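Local atomic coordinates of putative lipoprotein (Clostridium perfringens ATCC 13124, PDB entry 4R7R), a protein that is of unknown function but is a putative lipoprotein with an alpha-beta fold that may bind lipid. Residues I25-M30 and Q121-K126; K67-I72 and K115-C120; N8-N13 and R101-S106. One frame throughout, in Å; residues are numbered along the deposited sequence.

Contact 1: I25-M30 and Q121-K126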
loop_
_atom_site.group_PDB
_atom_site.type_symbol
_atom_site.label_atom_id
_atom_site.label_comp_id
_atom_site.label_asym_id
_atom_site.label_seq_id
_atom_site.Cartn_x
_atom_site.Cartn_y
_atom_site.Cartn_z
ATOM N N ILE A 25 -3.705 2.886 -10.493
ATOM C CA ILE A 25 -2.676 2.151 -9.782
ATOM C C ILE A 25 -1.660 1.560 -10.741
ATOM O O ILE A 25 -2.003 1.042 -11.791
ATOM C CB ILE A 25 -3.269 1.034 -8.921
ATOM C CG1 ILE A 25 -4.203 1.616 -7.861
ATOM C CG2 ILE A 25 -2.162 0.259 -8.244
ATOM C CD1 ILE A 25 -4.980 0.548 -7.111
ATOM N N ARG A 26 -0.395 1.673 -10.368
ATOM C CA ARG A 26 0.678 1.050 -11.105
ATOM C C ARG A 26 1.394 0.092 -10.199
ATOM O O ARG A 26 1.736 0.450 -9.084
ATOM C CB ARG A 26 1.652 2.088 -11.624
ATOM C CG ARG A 26 1.580 2.275 -13.095
ATOM C CD ARG A 26 2.429 3.454 -13.514
ATOM N NE ARG A 26 2.208 4.640 -12.686
ATOM C CZ ARG A 26 3.150 5.211 -11.942
ATOM N NH1 ARG A 26 4.381 4.703 -11.918
ATOM N NH2 ARG A 26 2.866 6.294 -11.228
ATOM N N LEU A 27 1.599 -1.130 -10.675
ATOM C CA LEU A 27 2.352 -2.130 -9.940
ATOM C C LEU A 27 3.740 -2.308 -10.550
ATOM O O LEU A 27 3.883 -2.428 -11.771
ATOM C CB LEU A 27 1.617 -3.469 -9.937
ATOM C CG LEU A 27 0.265 -3.574 -9.241
ATOM C CD1 LEU A 27 -0.157 -5.030 -9.149
ATOM C CD2 LEU A 27 0.347 -2.964 -7.861
ATOM N N LEU A 28 4.755 -2.326 -9.691
ATOM C CA LEU A 28 6.122 -2.613 -10.104
ATOM C C LEU A 28 6.668 -3.879 -9.416
ATOM O O LEU A 28 6.705 -3.951 -8.185
ATOM C CB LEU A 28 7.024 -1.415 -9.794
ATOM C CG LEU A 28 8.486 -1.570 -10.210
ATOM C CD1 LEU A 28 8.569 -1.603 -11.717
ATOM C CD2 LEU A 28 9.328 -0.445 -9.648
ATOM N N ASP A 29 7.093 -4.863 -10.214
ATOM C CA ASP A 29 7.764 -6.066 -9.703
ATOM C C ASP A 29 9.218 -5.713 -9.341
ATOM O O ASP A 29 9.988 -5.295 -10.202
ATOM C CB ASP A 29 7.693 -7.192 -10.756
ATOM C CG ASP A 29 8.145 -8.568 -10.224
ATOM O OD1 ASP A 29 9.143 -8.635 -9.477
ATOM O OD2 ASP A 29 7.512 -9.598 -10.580
HETATM N N MSE A 30 9.593 -5.867 -8.073
HETATM C CA MSE A 30 10.924 -5.438 -7.627
HETATM C C MSE A 30 12.036 -6.445 -7.933
HETATM O O MSE A 30 13.201 -6.194 -7.645
HETATM C CB MSE A 30 10.914 -5.134 -6.125
HETATM C CG MSE A 30 10.172 -3.859 -5.756
HETATM SE SE MSE A 30 10.712 -2.359 -6.866
HETATM C CE MSE A 30 12.213 -1.740 -5.778
ATOM N N GLN A 121 0.458 -10.558 -7.109
ATOM C CA GLN A 121 0.789 -11.727 -7.931
ATOM C C GLN A 121 -0.343 -11.995 -8.901
ATOM O O GLN A 121 -0.118 -12.381 -10.043
ATOM C CB GLN A 121 1.059 -12.962 -7.070
ATOM C CG GLN A 121 2.422 -12.944 -6.385
ATOM C CD GLN A 121 2.698 -14.188 -5.558
ATOM O OE1 GLN A 121 2.487 -15.319 -6.018
ATOM N NE2 GLN A 121 3.173 -13.989 -4.328
ATOM N N TYR A 122 -1.563 -11.744 -8.435
ATOM C CA TYR A 122 -2.763 -11.940 -9.231
ATOM C C TYR A 122 -2.863 -10.957 -10.409
ATOM O O TYR A 122 -3.211 -11.367 -11.524
ATOM C CB TYR A 122 -3.999 -11.830 -8.331
ATOM C CG TYR A 122 -5.251 -11.388 -9.042
ATOM C CD1 TYR A 122 -6.002 -12.276 -9.801
ATOM C CD2 TYR A 122 -5.689 -10.076 -8.945
ATOM C CE1 TYR A 122 -7.148 -11.861 -10.452
ATOM C CE2 TYR A 122 -6.829 -9.652 -9.590
ATOM C CZ TYR A 122 -7.558 -10.543 -10.337
ATOM O OH TYR A 122 -8.697 -10.088 -10.977
ATOM N N VAL A 123 -2.564 -9.675 -10.182
ATOM C CA VAL A 123 -2.637 -8.701 -11.273
ATOM C C VAL A 123 -1.657 -9.061 -12.382
ATOM O O VAL A 123 -2.005 -9.025 -13.562
ATOM C CB VAL A 123 -2.341 -7.269 -10.811
ATOM C CG1 VAL A 123 -2.179 -6.359 -12.027
ATOM C CG2 VAL A 123 -3.443 -6.763 -9.901
ATOM N N PHE A 124 -0.446 -9.450 -11.987
ATOM C CA PHE A 124 0.580 -9.859 -12.937
ATOM C C PHE A 124 0.240 -11.148 -13.693
ATOM O O PHE A 124 0.597 -11.291 -14.872
ATOM C CB PHE A 124 1.923 -10.028 -12.219
ATOM C CG PHE A 124 2.646 -8.739 -11.991
ATOM C CD1 PHE A 124 2.628 -8.128 -10.748
ATOM C CD2 PHE A 124 3.324 -8.122 -13.022
ATOM C CE1 PHE A 124 3.284 -6.926 -10.526
ATOM C CE2 PHE A 124 3.986 -6.916 -12.814
ATOM C CZ PHE A 124 3.964 -6.314 -11.559
ATOM N N ASN A 125 -0.425 -12.094 -13.034
ATOM C CA ASN A 125 -0.665 -13.385 -13.690
ATOM C C ASN A 125 -1.816 -13.251 -14.671
ATOM O O ASN A 125 -1.857 -13.922 -15.694
ATOM C CB ASN A 125 -0.932 -14.491 -12.668
ATOM C CG ASN A 125 0.313 -14.839 -11.840
ATOM O OD1 ASN A 125 1.452 -14.761 -12.335
ATOM N ND2 ASN A 125 0.098 -15.223 -10.574
ATOM N N LYS A 126 -2.742 -12.361 -14.346
ATOM C CA LYS A 126 -3.747 -11.906 -15.292
ATOM C C LYS A 126 -3.105 -11.433 -16.595
ATOM O O LYS A 126 -3.441 -11.916 -17.674
ATOM C CB LYS A 126 -4.554 -10.776 -14.672
ATOM C CG LYS A 126 -6.029 -11.028 -14.567
ATOM C CD LYS A 126 -6.635 -9.879 -13.815
ATOM C CE LYS A 126 -8.101 -9.722 -14.129
ATOM N NZ LYS A 126 -8.580 -8.396 -13.645
#
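Helix-on-sheet packing joins the C-terminal helix 116-125 to strand 24-29, where Leu27 of the strand meets Val123 and Phe124 of the helix. The branch carbon CB of Val123 lies 3.5 Å from Leu27 CD1, and both valine methyls touch that same leucine methyl. With CG anti to the carbonyl carbon (chi1 -64°), the Leu27 side chain runs out to the helix and meets Val123 at a slant. Its CB, nearer the backbone, is left to the ring of Phe124, 3.9 Å from CE1.

In this antiparallel sheet 24-29 lies between strands 35-37 and 70-75, and the helix passes over it almost at a right angle: the two short axes make 92° and come within 9.8 Å. Phe124 spans from Leu27 to Asp29 with CZ, which comes to 3.7 Å from the backbone N of Asp29 and 3.9 Å from Asp29 CB. Asp29 meets the ring with its backbone N and its CB, while its carboxylate OD1 bonds to the backbone N of Asn31 in the following turn. Val36 of the neighbouring strand touches Leu27, Val123 and Phe124.

Contact 2: K67-I72 and K115-C120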
loop_
_atom_site.group_PDB
_atom_site.type_symbol
_atom_site.label_atom_id
_atom_site.label_comp_id
_atom_site.label_asym_id
_atom_site.label_seq_id
_atom_site.Cartn_x
_atom_site.Cartn_y
_atom_site.Cartn_z
ATOM N N LYS A 67 14.788 -4.888 -0.054
ATOM C CA LYS A 67 13.787 -4.296 -0.935
ATOM C C LYS A 67 12.433 -4.985 -0.858
ATOM O O LYS A 67 12.347 -6.189 -0.598
ATOM C CB LYS A 67 14.286 -4.286 -2.389
ATOM C CG LYS A 67 14.373 -5.636 -3.080
ATOM C CD LYS A 67 15.019 -5.476 -4.451
ATOM C CE LYS A 67 15.281 -6.814 -5.125
ATOM N NZ LYS A 67 15.863 -6.609 -6.488
ATOM N N PRO A 68 11.366 -4.212 -1.089
ATOM C CA PRO A 68 10.023 -4.775 -1.191
ATOM C C PRO A 68 9.945 -5.856 -2.253
ATOM O O PRO A 68 10.834 -5.982 -3.098
ATOM C CB PRO A 68 9.162 -3.568 -1.597
ATOM C CG PRO A 68 10.132 -2.593 -2.180
ATOM C CD PRO A 68 11.369 -2.770 -1.374
ATOM N N LEU A 69 8.876 -6.636 -2.198
ATOM C CA LEU A 69 8.566 -7.558 -3.262
ATOM C C LEU A 69 7.962 -6.766 -4.424
ATOM O O LEU A 69 8.305 -6.964 -5.594
ATOM C CB LEU A 69 7.606 -8.637 -2.756
ATOM C CG LEU A 69 8.196 -9.489 -1.623
ATOM C CD1 LEU A 69 7.200 -10.538 -1.173
ATOM C CD2 LEU A 69 9.536 -10.141 -2.016
ATOM N N TYR A 70 7.068 -5.849 -4.077
ATOM C CA TYR A 70 6.340 -5.069 -5.057
ATOM C C TYR A 70 6.201 -3.630 -4.597
ATOM O O TYR A 70 6.252 -3.329 -3.391
ATOM C CB TYR A 70 4.933 -5.627 -5.289
ATOM C CG TYR A 70 4.854 -7.052 -5.770
ATOM C CD1 TYR A 70 5.118 -7.379 -7.103
ATOM C CD2 TYR A 70 4.477 -8.070 -4.904
ATOM C CE1 TYR A 70 5.027 -8.691 -7.552
ATOM C CE2 TYR A 70 4.373 -9.383 -5.350
ATOM C CZ TYR A 70 4.652 -9.685 -6.671
ATOM O OH TYR A 70 4.560 -10.986 -7.098
ATOM N N LYS A 71 5.959 -2.760 -5.567
ATOM C CA LYS A 71 5.722 -1.361 -5.306
ATOM C C LYS A 71 4.417 -0.963 -5.987
ATOM O O LYS A 71 4.224 -1.186 -7.191
ATOM C CB LYS A 71 6.898 -0.534 -5.815
ATOM C CG LYS A 71 7.283 0.635 -4.944
ATOM C CD LYS A 71 8.588 1.290 -5.440
ATOM C CE LYS A 71 8.963 2.453 -4.547
ATOM N NZ LYS A 71 9.460 1.989 -3.236
ATOM N N ILE A 72 3.513 -0.403 -5.197
ATOM C CA ILE A 72 2.239 0.097 -5.684
ATOM C C ILE A 72 2.230 1.643 -5.787
ATOM O O ILE A 72 2.387 2.358 -4.784
ATOM C CB ILE A 72 1.100 -0.388 -4.762
ATOM C CG1 ILE A 72 1.093 -1.927 -4.689
ATOM C CG2 ILE A 72 -0.243 0.171 -5.220
ATOM C CD1 ILE A 72 -0.074 -2.566 -3.860
ATOM N N LYS A 115 -5.606 -8.708 1.047
ATOM C CA LYS A 115 -4.159 -8.891 1.259
ATOM C C LYS A 115 -3.398 -8.449 -0.002
ATOM O O LYS A 115 -3.762 -8.837 -1.108
ATOM C CB LYS A 115 -3.813 -10.348 1.586
ATOM C CG LYS A 115 -4.445 -10.909 2.847
ATOM C CD LYS A 115 -3.783 -10.372 4.109
ATOM C CE LYS A 115 -4.074 -11.286 5.303
ATOM N NZ LYS A 115 -3.180 -12.486 5.389
ATOM N N LEU A 116 -2.338 -7.665 0.156
ATOM C CA LEU A 116 -1.696 -7.032 -0.993
ATOM C C LEU A 116 -0.674 -7.891 -1.743
ATOM O O LEU A 116 -0.596 -7.804 -2.971
ATOM C CB LEU A 116 -1.038 -5.725 -0.563
ATOM C CG LEU A 116 -2.074 -4.641 -0.257
ATOM C CD1 LEU A 116 -1.407 -3.276 -0.022
ATOM C CD2 LEU A 116 -3.136 -4.572 -1.354
ATOM N N GLU A 117 0.122 -8.695 -1.040
ATOM C CA GLU A 117 1.062 -9.580 -1.742
ATOM C C GLU A 117 0.340 -10.578 -2.698
ATOM O O GLU A 117 0.762 -10.731 -3.852
ATOM C CB GLU A 117 1.968 -10.342 -0.755
ATOM C CG GLU A 117 3.003 -11.236 -1.477
ATOM C CD GLU A 117 3.870 -12.106 -0.547
ATOM O OE1 GLU A 117 3.780 -11.985 0.703
ATOM O OE2 GLU A 117 4.655 -12.926 -1.087
ATOM N N PRO A 118 -0.744 -11.253 -2.244
ATOM C CA PRO A 118 -1.380 -12.139 -3.232
ATOM C C PRO A 118 -2.160 -11.363 -4.291
ATOM O O PRO A 118 -2.344 -11.868 -5.406
ATOM C CB PRO A 118 -2.317 -13.008 -2.388
ATOM C CG PRO A 118 -2.581 -12.208 -1.168
ATOM C CD PRO A 118 -1.320 -11.431 -0.896
ATOM N N PHE A 119 -2.597 -10.152 -3.960
ATOM C CA PHE A 119 -3.199 -9.262 -4.946
ATOM C C PHE A 119 -2.220 -8.911 -6.082
ATOM O O PHE A 119 -2.594 -8.920 -7.262
ATOM C CB PHE A 119 -3.693 -7.959 -4.292
ATOM C CG PHE A 119 -4.216 -6.962 -5.285
ATOM C CD1 PHE A 119 -5.513 -7.087 -5.792
ATOM C CD2 PHE A 119 -3.407 -5.924 -5.747
ATOM C CE1 PHE A 119 -5.997 -6.197 -6.729
ATOM C CE2 PHE A 119 -3.879 -5.024 -6.686
ATOM C CZ PHE A 119 -5.182 -5.162 -7.181
ATOM N N CYS A 120 -0.979 -8.582 -5.727
ATOM C CA CYS A 120 -0.005 -8.189 -6.729
ATOM C C CYS A 120 0.341 -9.348 -7.659
ATOM O O CYS A 120 0.479 -9.150 -8.870
ATOM C CB CYS A 120 1.255 -7.640 -6.062
ATOM S SG CYS A 120 0.996 -6.014 -5.273
#
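Strand 70-72 and helix 116-120 run at 92° to each other with their axes 9.8 Å apart, and the nearest pair of CA atoms, those of Tyr70 and Cys120, is 7.3 Å apart. The side chains of those two residues form the centre of the contact. Cys120 CB sits over one face of the Tyr70 ring, displaced toward the rim on the CD2-CE2 side, and its 3.6 Å distance to the centroid of the Tyr70 ring defines a CH-pi contact only 16° off the normal. The sulfur belongs to the same approach but lies more obliquely, as a sulfur-aromatic contact. The backbone puts Cys120 CB over the ring; with SG anti to the carbonyl carbon (chi1 -70°) the sulfur turns toward Ile72, whose CD1 is 3.9 Å from Cys120 SG. That same Ile72 methyl also reaches Leu116 CD1, at 4.1 Å, one helical turn before the cysteine.

At the outer end Glu117 extends its chain toward the sheet, and its carboxylate comes to Leu69, with OE2 3.5 Å from Leu69 CD1. Leu69 and Tyr70 both face Ile85 of strand 80-85, a classic beta bulge at the start of this strand. Further inside, Leu116 packs on Ile45 and Leu49 of helix 45-52, while Ile72 touches Ile25 and Leu27 on the adjoining strand. The helix is thus held to the sheet by dispersion and CH-pi contacts, grading from a buried aliphatic side at Ile72 and Leu116 to a more polar margin at Glu117.

Contact 3: N8-N13 and R101-S106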
loop_
_atom_site.group_PDB
_atom_site.type_symbol
_atom_site.label_atom_id
_atom_site.label_comp_id
_atom_site.label_asym_id
_atom_site.label_seq_id
_atom_site.Cartn_x
_atom_site.Cartn_y
_atom_site.Cartn_z
ATOM N N ASN A 8 -0.421 6.259 12.017
ATOM C CA ASN A 8 -1.215 6.198 10.797
ATOM C C ASN A 8 -1.309 7.502 10.007
ATOM O O ASN A 8 -2.219 7.655 9.184
ATOM C CB ASN A 8 -2.626 5.749 11.134
ATOM C CG ASN A 8 -3.342 6.736 12.000
ATOM O OD1 ASN A 8 -2.713 7.487 12.745
ATOM N ND2 ASN A 8 -4.663 6.762 11.902
ATOM N N TYR A 9 -0.385 8.430 10.260
ATOM C CA TYR A 9 -0.407 9.752 9.646
ATOM C C TYR A 9 -0.683 9.737 8.142
ATOM O O TYR A 9 -1.602 10.418 7.676
ATOM C CB TYR A 9 0.920 10.483 9.907
ATOM C CG TYR A 9 0.980 11.888 9.331
ATOM C CD1 TYR A 9 1.562 12.135 8.077
ATOM C CD2 TYR A 9 0.463 12.979 10.045
ATOM C CE1 TYR A 9 1.616 13.427 7.554
ATOM C CE2 TYR A 9 0.521 14.282 9.523
ATOM C CZ TYR A 9 1.093 14.486 8.286
ATOM O OH TYR A 9 1.141 15.754 7.771
ATOM N N HIS A 10 0.098 8.969 7.386
ATOM C CA HIS A 10 0.030 9.061 5.929
ATOM C C HIS A 10 -1.187 8.339 5.381
ATOM O O HIS A 10 -1.711 8.705 4.325
ATOM C CB HIS A 10 1.292 8.493 5.265
ATOM C CG HIS A 10 2.503 9.363 5.399
ATOM N ND1 HIS A 10 2.501 10.702 5.066
ATOM C CD2 HIS A 10 3.757 9.077 5.812
ATOM C CE1 HIS A 10 3.707 11.204 5.274
ATOM N NE2 HIS A 10 4.486 10.237 5.729
ATOM N N THR A 11 -1.626 7.303 6.084
ATOM C CA THR A 11 -2.784 6.520 5.640
ATOM C C THR A 11 -4.080 7.319 5.773
ATOM O O THR A 11 -4.948 7.265 4.910
ATOM C CB THR A 11 -2.911 5.212 6.439
ATOM O OG1 THR A 11 -1.674 4.491 6.353
ATOM C CG2 THR A 11 -4.055 4.359 5.907
ATOM N N LYS A 12 -4.189 8.070 6.861
ATOM C CA LYS A 12 -5.320 8.960 7.074
ATOM C C LYS A 12 -5.412 10.002 5.950
ATOM O O LYS A 12 -6.505 10.306 5.460
ATOM C CB LYS A 12 -5.196 9.622 8.450
ATOM C CG LYS A 12 -6.017 10.875 8.650
ATOM C CD LYS A 12 -6.060 11.246 10.123
ATOM C CE LYS A 12 -6.499 10.048 10.957
ATOM N NZ LYS A 12 -7.045 10.446 12.287
ATOM N N ASN A 13 -4.266 10.521 5.518
ATOM C CA ASN A 13 -4.248 11.489 4.432
ATOM C C ASN A 13 -4.614 10.863 3.103
ATOM O O ASN A 13 -5.347 11.454 2.313
ATOM C CB ASN A 13 -2.882 12.166 4.342
ATOM C CG ASN A 13 -2.689 13.202 5.431
ATOM O OD1 ASN A 13 -3.663 13.670 6.030
ATOM N ND2 ASN A 13 -1.438 13.559 5.703
ATOM N N ARG A 101 9.409 9.550 6.882
ATOM C CA ARG A 101 8.705 8.753 7.873
ATOM C C ARG A 101 7.506 8.062 7.248
ATOM O O ARG A 101 6.457 8.668 7.013
ATOM C CB ARG A 101 8.264 9.611 9.051
ATOM C CG ARG A 101 7.398 8.870 10.041
ATOM C CD ARG A 101 6.170 9.707 10.365
ATOM N NE ARG A 101 5.100 8.957 11.022
ATOM C CZ ARG A 101 4.165 8.280 10.371
ATOM N NH1 ARG A 101 3.211 7.640 11.051
ATOM N NH2 ARG A 101 4.183 8.245 9.039
ATOM N N LYS A 102 7.681 6.782 6.964
ATOM C CA LYS A 102 6.630 5.995 6.358
ATOM C C LYS A 102 5.665 5.512 7.426
ATOM O O LYS A 102 6.050 5.382 8.583
ATOM C CB LYS A 102 7.228 4.801 5.610
ATOM C CG LYS A 102 8.389 5.168 4.715
ATOM C CD LYS A 102 9.184 3.946 4.311
ATOM C CE LYS A 102 10.210 4.337 3.261
ATOM N NZ LYS A 102 11.125 3.231 2.885
ATOM N N ASP A 103 4.413 5.283 7.038
ATOM C CA ASP A 103 3.476 4.473 7.815
ATOM C C ASP A 103 3.875 2.985 7.742
ATOM O O ASP A 103 4.279 2.491 6.682
ATOM C CB ASP A 103 2.044 4.635 7.285
ATOM C CG ASP A 103 1.304 5.847 7.865
ATOM O OD1 ASP A 103 1.928 6.827 8.367
ATOM O OD2 ASP A 103 0.055 5.809 7.793
ATOM N N TYR A 104 3.753 2.268 8.853
ATOM C CA TYR A 104 4.023 0.832 8.855
ATOM C C TYR A 104 2.765 0.107 9.277
ATOM O O TYR A 104 2.177 0.425 10.325
ATOM C CB TYR A 104 5.190 0.473 9.796
ATOM C CG TYR A 104 6.537 1.006 9.349
ATOM C CD1 TYR A 104 7.514 0.150 8.824
ATOM C CD2 TYR A 104 6.837 2.373 9.447
ATOM C CE1 TYR A 104 8.761 0.642 8.410
ATOM C CE2 TYR A 104 8.069 2.879 9.026
ATOM C CZ TYR A 104 9.030 2.013 8.512
ATOM O OH TYR A 104 10.246 2.524 8.102
ATOM N N LEU A 105 2.354 -0.871 8.478
ATOM C CA LEU A 105 1.170 -1.643 8.799
ATOM C C LEU A 105 1.460 -3.133 8.695
ATOM O O LEU A 105 2.183 -3.560 7.796
ATOM C CB LEU A 105 0.006 -1.285 7.871
ATOM C CG LEU A 105 -0.396 0.170 7.602
ATOM C CD1 LEU A 105 0.537 0.869 6.643
ATOM C CD2 LEU A 105 -1.803 0.203 7.027
ATOM N N SER A 106 0.906 -3.910 9.624
ATOM C CA SER A 106 0.795 -5.354 9.470
ATOM C C SER A 106 -0.636 -5.683 9.049
ATOM O O SER A 106 -1.596 -5.152 9.618
ATOM C CB SER A 106 1.151 -6.081 10.765
ATOM O OG SER A 106 0.898 -7.477 10.651
HETATM O O HOH W 1 7.340 10.762 5.037
#
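Arg101 meets the first turn of helix 9-17 in two ways. Its backbone O lies in the plane of the His10 ring, at the edge, and receives a weak bond from His10 NE2 (2.8 Å, 118° at the hydrogen). A water joins the same His10 NE2 to Arg101 N. The Arg101 side chain, bent at chi2, turns back toward the helix, where Tyr9 CB lies over one face of the guanidinium and His10 CD2 comes to its edge, 3.4 Å from Arg101 NH2. Both terminal nitrogens grip one atom, Asp103 OD1, the shorter arm of this salt bridge being NH2 at 2.7 Å.

After Lys102, Asp103 turns its carboxylate to the helix N-terminus. OD1 takes a nearly straight bond from His10 N (3.0 Å, 169°), coming from above the carboxylate plane. OD2 receives Thr11 N at 2.8 Å and, on its anti lone pair, Thr11 OG1 at 2.6 Å. Five hydrogen bonds thus share two oxygens, and the N-H groups of His10 and Thr11 at the helix start, with the arginine, would be expected to stabilise the negative charge. Leu105 CD1 then closes the row beside Thr11.

Strand 103-106 runs between 90-95 and 58-59 in the sheet; Thr11 packs on Leu93 of the one and Phe58 of the other, so helix 9-17 lies across three strands.

All three contacts set a helix against the same antiparallel sheet. Contacts 1 and 2 share helix 116-125 and use adjacent strands, 24-29 and 70-75 respectively; their centres are 8 Å apart, and they meet directly where Leu28 N lies 2.8 Å from Lys71 O, a probable hydrogen bond of the sheet. Contact 2 is nested within the chain loop that contact 1 closes. Contact 3 lies on the opposite side of the chain's centre, its centre about 22 Å from that of contact 1 and 16 Å from that of contact 2. It differs in chemistry: charged and polar there, largely apolar in the other two. A glycerol, probably from the crystallisation liquor, binds Asn8 beside contact 3.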